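Local coordinates for protein TadZ (Pseudomonas aeruginosa, PDB 4LDA) that probably takes part in pilus assembly and may bind and hydrolyse ATP, this piece being its CheY-like N-terminal domain, at residues A[90-95]-A[101-106]. Numbering follows the deposited sequence. Where two conformers were deposited one is given.
Sequences QLVLAA and RDFITY
V92 of helix 90-95 and F103 of strand 102-104 are where the two backbones come nearest, their CA atoms 6.7 Å apart. The axes of 90-95 and 102-104 approach to 9.0 Å, and the two elements run in broadly opposite directions, at 144°. This is the second half of a beta-alpha-beta crossover: strand 79-83 leads into helix 89-98, which returns the chain to strand 102-104, the outermost strand on its side of the five-stranded parallel sheet of the CheY-like fold. No hydrogen bond links the segments; the contact is apolar, and F103 supplies essentially all of the strand side.

F103 CB already points at the helix, and with CG anti to the backbone N (chi1 -164°) and beside the carbonyl carbon the ring meets V92, L91 and A95. V92 takes one face. Its CG2 sits over the ring centre, 3.9 Å from the centroid and only 6° off the normal, a CH-pi contact. The helix backbone joins in, since V92 CA lies 3.9 Å from F103 CD2. A95, one turn on from L91, lies at the ring edge instead: its CB is in the ring plane, 3.9 Å from F103 CD2. L91 meets the far end of the ring, its side chain crossing that of F103 at about a right angle.

On the sheet side both A95 and F103 also touch A82 of strand 79-83, while L91 extends the packing to L61 of helix 61-74. I104, the next residue of the strand, touches L113 of helix 110-121. At the para carbon of the ring, F103 CZ meets L91 CD2 at 4.0 Å.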
ATOM      1  N   GLN A  90     -15.984  -8.507  -4.936  1.00 61.18           N
ATOM      2  CA  GLN A  90     -15.983  -7.471  -5.965  1.00 62.96           C
ATOM      3  C   GLN A  90     -14.972  -6.375  -5.631  1.00 65.59           C
ATOM      4  O   GLN A  90     -14.359  -5.864  -6.562  1.00 67.52           O
ATOM      5  CB  GLN A  90     -17.377  -6.877  -6.173  1.00 66.84           C
ATOM      6  CG  GLN A  90     -18.330  -7.821  -6.905  1.00 88.20           C
ATOM      7  CD  GLN A  90     -17.789  -8.312  -8.237  1.00109.29           C
ATOM      8  OE1 GLN A  90     -17.602  -9.517  -8.440  1.00105.04           O
ATOM      9  NE2 GLN A  90     -17.441  -7.393  -9.139  1.00101.36           N
ATOM     10  N   LEU A  91     -14.754  -6.063  -4.320  1.00 59.11           N
ATOM     11  CA  LEU A  91     -13.777  -5.072  -3.860  1.00 56.13           C
ATOM     12  C   LEU A  91     -12.376  -5.562  -4.130  1.00 58.46           C
ATOM     13  O   LEU A  91     -11.601  -4.816  -4.725  1.00 59.53           O
ATOM     14  CB  LEU A  91     -13.961  -4.778  -2.372  1.00 54.59           C
ATOM     15  CG  LEU A  91     -13.059  -3.713  -1.703  1.00 56.48           C
ATOM     16  CD1 LEU A  91     -13.259  -2.337  -2.311  1.00 57.03           C
ATOM     17  CD2 LEU A  91     -13.353  -3.637  -0.247  1.00 55.91           C
ATOM     18  N   VAL A  92     -12.055  -6.823  -3.712  1.00 53.12           N
ATOM     19  CA  VAL A  92     -10.770  -7.514  -3.929  1.00 51.82           C
ATOM     20  C   VAL A  92     -10.462  -7.513  -5.424  1.00 59.10           C
ATOM     21  O   VAL A  92      -9.361  -7.123  -5.807  1.00 58.98           O
ATOM     22  CB  VAL A  92     -10.766  -8.960  -3.334  1.00 54.17           C
ATOM     23  CG1 VAL A  92      -9.477  -9.718  -3.669  1.00 53.08           C
ATOM     24  CG2 VAL A  92     -10.992  -8.933  -1.820  1.00 52.00           C
ATOM     25  N   LEU A  93     -11.463  -7.869  -6.264  1.00 58.32           N
ATOM     26  CA  LEU A  93     -11.370  -7.879  -7.723  1.00 59.46           C
ATOM     27  C   LEU A  93     -11.119  -6.491  -8.320  1.00 65.49           C
ATOM     28  O   LEU A  93     -10.268  -6.373  -9.195  1.00 66.51           O
ATOM     29  CB  LEU A  93     -12.637  -8.449  -8.332  1.00 61.03           C
ATOM     30  CG  LEU A  93     -12.704  -9.952  -8.425  1.00 64.75           C
ATOM     31  CD1 LEU A  93     -14.126 -10.397  -8.762  1.00 66.72           C
ATOM     32  CD2 LEU A  93     -11.671 -10.492  -9.420  1.00 65.24           C
ATOM     33  N   ALA A  94     -11.829  -5.454  -7.859  1.00 63.77           N
ATOM     34  CA  ALA A  94     -11.646  -4.080  -8.347  1.00 64.89           C
ATOM     35  C   ALA A  94     -10.226  -3.591  -8.060  1.00 67.56           C
ATOM     36  O   ALA A  94      -9.594  -3.041  -8.963  1.00 67.98           O
ATOM     37  CB  ALA A  94     -12.669  -3.150  -7.713  1.00 65.88           C
ATOM     38  N   ALA A  95      -9.712  -3.855  -6.829  1.00 62.92           N
ATOM     39  CA  ALA A  95      -8.368  -3.479  -6.362  1.00 61.52           C
ATOM     40  C   ALA A  95      -7.292  -4.113  -7.231  1.00 67.54           C
ATOM     41  O   ALA A  95      -6.388  -3.407  -7.681  1.00 67.82           O
ATOM     42  CB  ALA A  95      -8.178  -3.888  -4.910  1.00 59.69           C
ATOM     43  N   ARG A 101      -1.130  -5.244  -6.121  1.00 70.46           N
ATOM     44  CA  ARG A 101      -0.402  -6.513  -6.136  1.00 70.42           C
ATOM     45  C   ARG A 101      -0.982  -7.482  -5.084  1.00 68.01           C
ATOM     46  O   ARG A 101      -1.018  -8.693  -5.342  1.00 69.30           O
ATOM     47  CB  ARG A 101       1.099  -6.217  -5.859  1.00 76.39           C
ATOM     48  CG  ARG A 101       2.100  -7.263  -6.369  1.00 94.96           C
ATOM     49  CD  ARG A 101       3.482  -6.651  -6.608  1.00108.07           C
ATOM     50  NE  ARG A 101       3.500  -5.739  -7.766  1.00119.83           N
ATOM     51  CZ  ARG A 101       4.571  -5.075  -8.211  1.00133.59           C
ATOM     52  NH1 ARG A 101       5.741  -5.195  -7.593  1.00121.63           N
ATOM     53  NH2 ARG A 101       4.474  -4.277  -9.268  1.00117.91           N
ATOM     54  N   ASP A 102      -1.392  -6.945  -3.912  0.50 60.21           N
ATOM     55  CA  ASP A 102      -1.920  -7.733  -2.800  0.50 57.29           C
ATOM     56  C   ASP A 102      -3.077  -6.988  -2.088  0.50 56.91           C
ATOM     57  O   ASP A 102      -3.267  -5.788  -2.312  0.50 55.83           O
ATOM     58  CB  ASP A 102      -0.782  -8.060  -1.809  0.50 57.91           C
ATOM     59  CG  ASP A 102       0.405  -8.781  -2.437  0.50 68.25           C
ATOM     60  OD1 ASP A 102       1.294  -8.095  -2.995  0.50 69.06           O
ATOM     61  OD2 ASP A 102       0.454 -10.027  -2.355  0.50 73.92           O
ATOM     62  N   PHE A 103      -3.863  -7.722  -1.261  1.00 51.79           N
ATOM     63  CA  PHE A 103      -5.004  -7.215  -0.491  1.00 50.60           C
ATOM     64  C   PHE A 103      -4.982  -7.797   0.927  1.00 56.39           C
ATOM     65  O   PHE A 103      -4.976  -9.021   1.088  1.00 57.30           O
ATOM     66  CB  PHE A 103      -6.313  -7.601  -1.211  1.00 52.19           C
ATOM     67  CG  PHE A 103      -7.541  -6.838  -0.766  1.00 52.39           C
ATOM     68  CD1 PHE A 103      -8.180  -7.151   0.431  1.00 51.79           C
ATOM     69  CD2 PHE A 103      -8.113  -5.873  -1.588  1.00 54.45           C
ATOM     70  CE1 PHE A 103      -9.332  -6.490   0.811  1.00 53.04           C
ATOM     71  CE2 PHE A 103      -9.250  -5.181  -1.188  1.00 56.95           C
ATOM     72  CZ  PHE A 103      -9.860  -5.503  -0.002  1.00 54.59           C
ATOM     73  N   ILE A 104      -4.965  -6.931   1.943  1.00 52.30           N
ATOM     74  CA  ILE A 104      -4.942  -7.338   3.349  1.00 51.67           C
ATOM     75  C   ILE A 104      -6.134  -6.698   4.054  1.00 54.60           C
ATOM     76  O   ILE A 104      -6.662  -5.688   3.594  1.00 51.94           O
ATOM     77  CB  ILE A 104      -3.587  -7.007   4.062  1.00 54.01           C
ATOM     78  CG1 ILE A 104      -3.197  -5.521   3.891  1.00 53.31           C
ATOM     79  CG2 ILE A 104      -2.475  -7.940   3.529  1.00 56.76           C
ATOM     80  CD1 ILE A 104      -1.984  -5.030   4.671  1.00 60.67           C
ATOM     81  N   THR A 105      -6.587  -7.322   5.132  1.00 52.84           N
ATOM     82  CA  THR A 105      -7.693  -6.782   5.909  1.00 53.51           C
ATOM     83  C   THR A 105      -7.103  -6.151   7.166  1.00 55.81           C
ATOM     84  O   THR A 105      -6.219  -6.716   7.817  1.00 53.62           O
ATOM     85  CB  THR A 105      -8.784  -7.839   6.211  1.00 63.39           C
ATOM     86  OG1 THR A 105      -9.288  -8.327   4.974  1.00 66.27           O
ATOM     87  CG2 THR A 105      -9.962  -7.277   7.019  1.00 64.56           C
ATOM     88  N   TYR A 106      -7.596  -4.940   7.468  1.00 52.80           N
ATOM     89  CA  TYR A 106      -7.224  -4.189   8.653  1.00 51.94           C
ATOM     90  C   TYR A 106      -7.459  -5.029   9.902  1.00 56.70           C
ATOM     91  O   TYR A 106      -8.537  -5.585  10.075  1.00 57.82           O
ATOM     92  CB  TYR A 106      -8.016  -2.883   8.712  1.00 52.43           C
ATOM     93  CG  TYR A 106      -7.964  -2.193  10.046  1.00 52.09           C
ATOM     94  CD1 TYR A 106      -6.761  -1.728  10.564  1.00 53.66           C
ATOM     95  CD2 TYR A 106      -9.126  -1.940  10.764  1.00 53.51           C
ATOM     96  CE1 TYR A 106      -6.705  -1.098  11.804  1.00 55.28           C
ATOM     97  CE2 TYR A 106      -9.088  -1.302  11.996  1.00 55.48           C
ATOM     98  CZ  TYR A 106      -7.876  -0.861  12.503  1.00 61.35           C
ATOM     99  OH  TYR A 106      -7.822  -0.223  13.713  1.00 63.12           O
TER